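Local coordinates for protein HupZ (Streptococcus sp. 'group A', PDB 5ESC) that degrades heme in vitro and forms a split-barrel dimer of the pyridoxamine 5'-phosphate oxidase-like family, at residues 51-56 with 103-108. Sequence-based numbering, arbitrary orientation. Where two conformers were deposited one is given.
Sequences QTRINI and VPKAVG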
loop_
_atom_site.group_PDB
_atom_site.type_symbol
_atom_site.label_atom_id
_atom_site.label_comp_id
_atom_site.label_asym_id
_atom_site.label_seq_id
_atom_site.Cartn_x
_atom_site.Cartn_y
_atom_site.Cartn_z
ATOM N N GLN A 51 -3.706 -7.035 11.377
ATOM C CA GLN A 51 -3.920 -5.680 11.636
ATOM C C GLN A 51 -4.965 -5.098 10.659
ATOM O O GLN A 51 -5.728 -4.262 11.081
ATOM C CB GLN A 51 -2.586 -4.902 11.548
ATOM C CG GLN A 51 -2.697 -3.495 12.137
ATOM C CD GLN A 51 -3.080 -3.454 13.644
ATOM O OE1 GLN A 51 -2.450 -4.167 14.453
ATOM N NE2 GLN A 51 -4.049 -2.669 14.022
ATOM N N THR A 52 -4.991 -5.553 9.401
ATOM C CA THR A 52 -5.962 -5.041 8.444
ATOM C C THR A 52 -7.356 -5.309 9.021
ATOM O O THR A 52 -8.208 -4.435 9.075
ATOM C CB THR A 52 -5.800 -5.688 7.048
ATOM O OG1 THR A 52 -4.529 -5.323 6.519
ATOM C CG2 THR A 52 -6.902 -5.277 6.053
ATOM N N ARG A 53 -7.598 -6.539 9.472
ATOM C CA ARG A 53 -8.879 -6.906 9.998
ATOM C C ARG A 53 -9.278 -6.091 11.240
ATOM O O ARG A 53 -10.442 -5.603 11.319
ATOM C CB ARG A 53 -8.946 -8.426 10.321
ATOM C CG ARG A 53 -10.265 -8.824 10.873
ATOM C CD ARG A 53 -10.316 -10.318 11.258
ATOM N NE ARG A 53 -11.623 -10.689 11.734
ATOM C CZ ARG A 53 -11.957 -11.962 11.982
ATOM N NH1 ARG A 53 -11.040 -12.907 11.846
ATOM N NH2 ARG A 53 -13.151 -12.272 12.437
ATOM N N ILE A 54 -8.320 -5.946 12.194
ATOM C CA ILE A 54 -8.528 -5.220 13.415
ATOM C C ILE A 54 -8.903 -3.742 13.113
ATOM O O ILE A 54 -9.797 -3.167 13.728
ATOM C CB ILE A 54 -7.244 -5.272 14.252
ATOM C CG1 ILE A 54 -6.927 -6.701 14.622
ATOM C CG2 ILE A 54 -7.349 -4.455 15.530
ATOM C CD1 ILE A 54 -8.079 -7.388 15.259
ATOM N N ASN A 55 -8.206 -3.161 12.169
ATOM C CA ASN A 55 -8.437 -1.783 11.772
ATOM C C ASN A 55 -9.805 -1.649 11.093
ATOM O O ASN A 55 -10.555 -0.685 11.374
ATOM C CB ASN A 55 -7.316 -1.309 10.836
ATOM C CG ASN A 55 -5.960 -1.137 11.548
ATOM O OD1 ASN A 55 -5.844 -1.222 12.748
ATOM N ND2 ASN A 55 -4.925 -0.910 10.751
ATOM N N ILE A 56 -10.126 -2.553 10.142
ATOM C CA ILE A 56 -11.499 -2.550 9.517
ATOM C C ILE A 56 -12.645 -2.625 10.567
ATOM O O ILE A 56 -13.573 -1.821 10.567
ATOM C CB ILE A 56 -11.689 -3.630 8.421
ATOM C CG1 ILE A 56 -10.833 -3.281 7.180
ATOM C CG2 ILE A 56 -13.142 -3.826 8.056
ATOM C CD1 ILE A 56 -10.537 -4.467 6.314
ATOM N N VAL A 103 -9.805 -22.509 4.668
ATOM C CA VAL A 103 -11.157 -22.027 4.932
ATOM C C VAL A 103 -11.070 -20.603 5.518
ATOM O O VAL A 103 -10.329 -20.374 6.451
ATOM C CB VAL A 103 -11.869 -22.896 5.939
ATOM C CG1 VAL A 103 -13.331 -22.480 6.057
ATOM C CG2 VAL A 103 -11.742 -24.382 5.517
ATOM N N PRO A 104 -11.836 -19.652 4.965
ATOM C CA PRO A 104 -11.628 -18.313 5.576
ATOM C C PRO A 104 -12.138 -18.236 6.990
ATOM O O PRO A 104 -13.137 -18.807 7.269
ATOM C CB PRO A 104 -12.425 -17.363 4.644
ATOM C CG PRO A 104 -13.423 -18.242 4.037
ATOM C CD PRO A 104 -12.811 -19.621 3.877
ATOM N N LYS A 105 -11.529 -17.443 7.835
ATOM C CA LYS A 105 -12.118 -17.119 9.104
ATOM C C LYS A 105 -13.272 -16.097 8.859
ATOM O O LYS A 105 -14.252 -16.059 9.580
ATOM C CB LYS A 105 -11.082 -16.447 9.978
ATOM C CG LYS A 105 -10.044 -17.376 10.571
ATOM C CD LYS A 105 -9.100 -16.605 11.535
ATOM C CE LYS A 105 -8.391 -17.662 12.456
ATOM N NZ LYS A 105 -6.952 -17.520 12.525
ATOM N N ALA A 106 -13.147 -15.267 7.840
ATOM C CA ALA A 106 -14.195 -14.236 7.607
ATOM C C ALA A 106 -14.090 -13.751 6.193
ATOM O O ALA A 106 -13.168 -14.149 5.480
ATOM C CB ALA A 106 -14.025 -13.085 8.607
ATOM N N VAL A 107 -15.004 -12.871 5.770
ATOM C CA VAL A 107 -14.853 -12.202 4.515
ATOM C C VAL A 107 -14.790 -10.658 4.764
ATOM O O VAL A 107 -15.527 -10.150 5.605
ATOM C CB VAL A 107 -16.040 -12.575 3.540
ATOM C CG1 VAL A 107 -17.445 -12.222 4.080
ATOM C CG2 VAL A 107 -15.775 -12.043 2.125
ATOM N N GLY A 108 -13.912 -9.968 4.078
ATOM C CA GLY A 108 -13.811 -8.519 4.125
ATOM C C GLY A 108 -14.649 -8.010 2.952
ATOM O O GLY A 108 -14.545 -8.553 1.859
#
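Arg53, on helix 51-59, reaches the start of strand 106-117 with its side chain alone: the backbones come no nearer than 7.8 Å, between Arg53 CA and Gly108 CA, and no hydrogen bond joins the two segments. The arginine spans this gap because its chain is fully extended, with CG anti to the backbone N (chi1 180°) and chi2 and chi3 also near 180°. Its guanidinium then lies with one face over the methyl of Ala106, whose CB is 4.0 Å from Arg53 NH2 and displaced toward the rim of the flat group. Arg53 NH1 meets the aliphatic base of Lys105, 4.0 Å from Lys105 CB, and the two long side chains cross at about a right angle. Lys105 then leads its amine away, leaving Lys105 NZ 6.2 Å from Arg53 NH1, which probably limits the repulsion between like charges. The arginine's polar grip comes from its own side of the interface: salt bridges from NE to Glu57 and from NH1 to Asp49, plus a hydrogen bond from NH1 to the carbonyl of Thr48, hold the guanidinium in place. Opposite Glu46, Lys105 and Ala106 form a classic beta bulge where strand 106-117 begins to pair with strand 41-46. The contact joins one flank of helix 51-59 to the first residues of strand 106-117, beside strand 73-84, where Ile83 touches both Arg53 and Ala106; Ile56 of the same helix packs on Tyr44, Ala81 and Ile83.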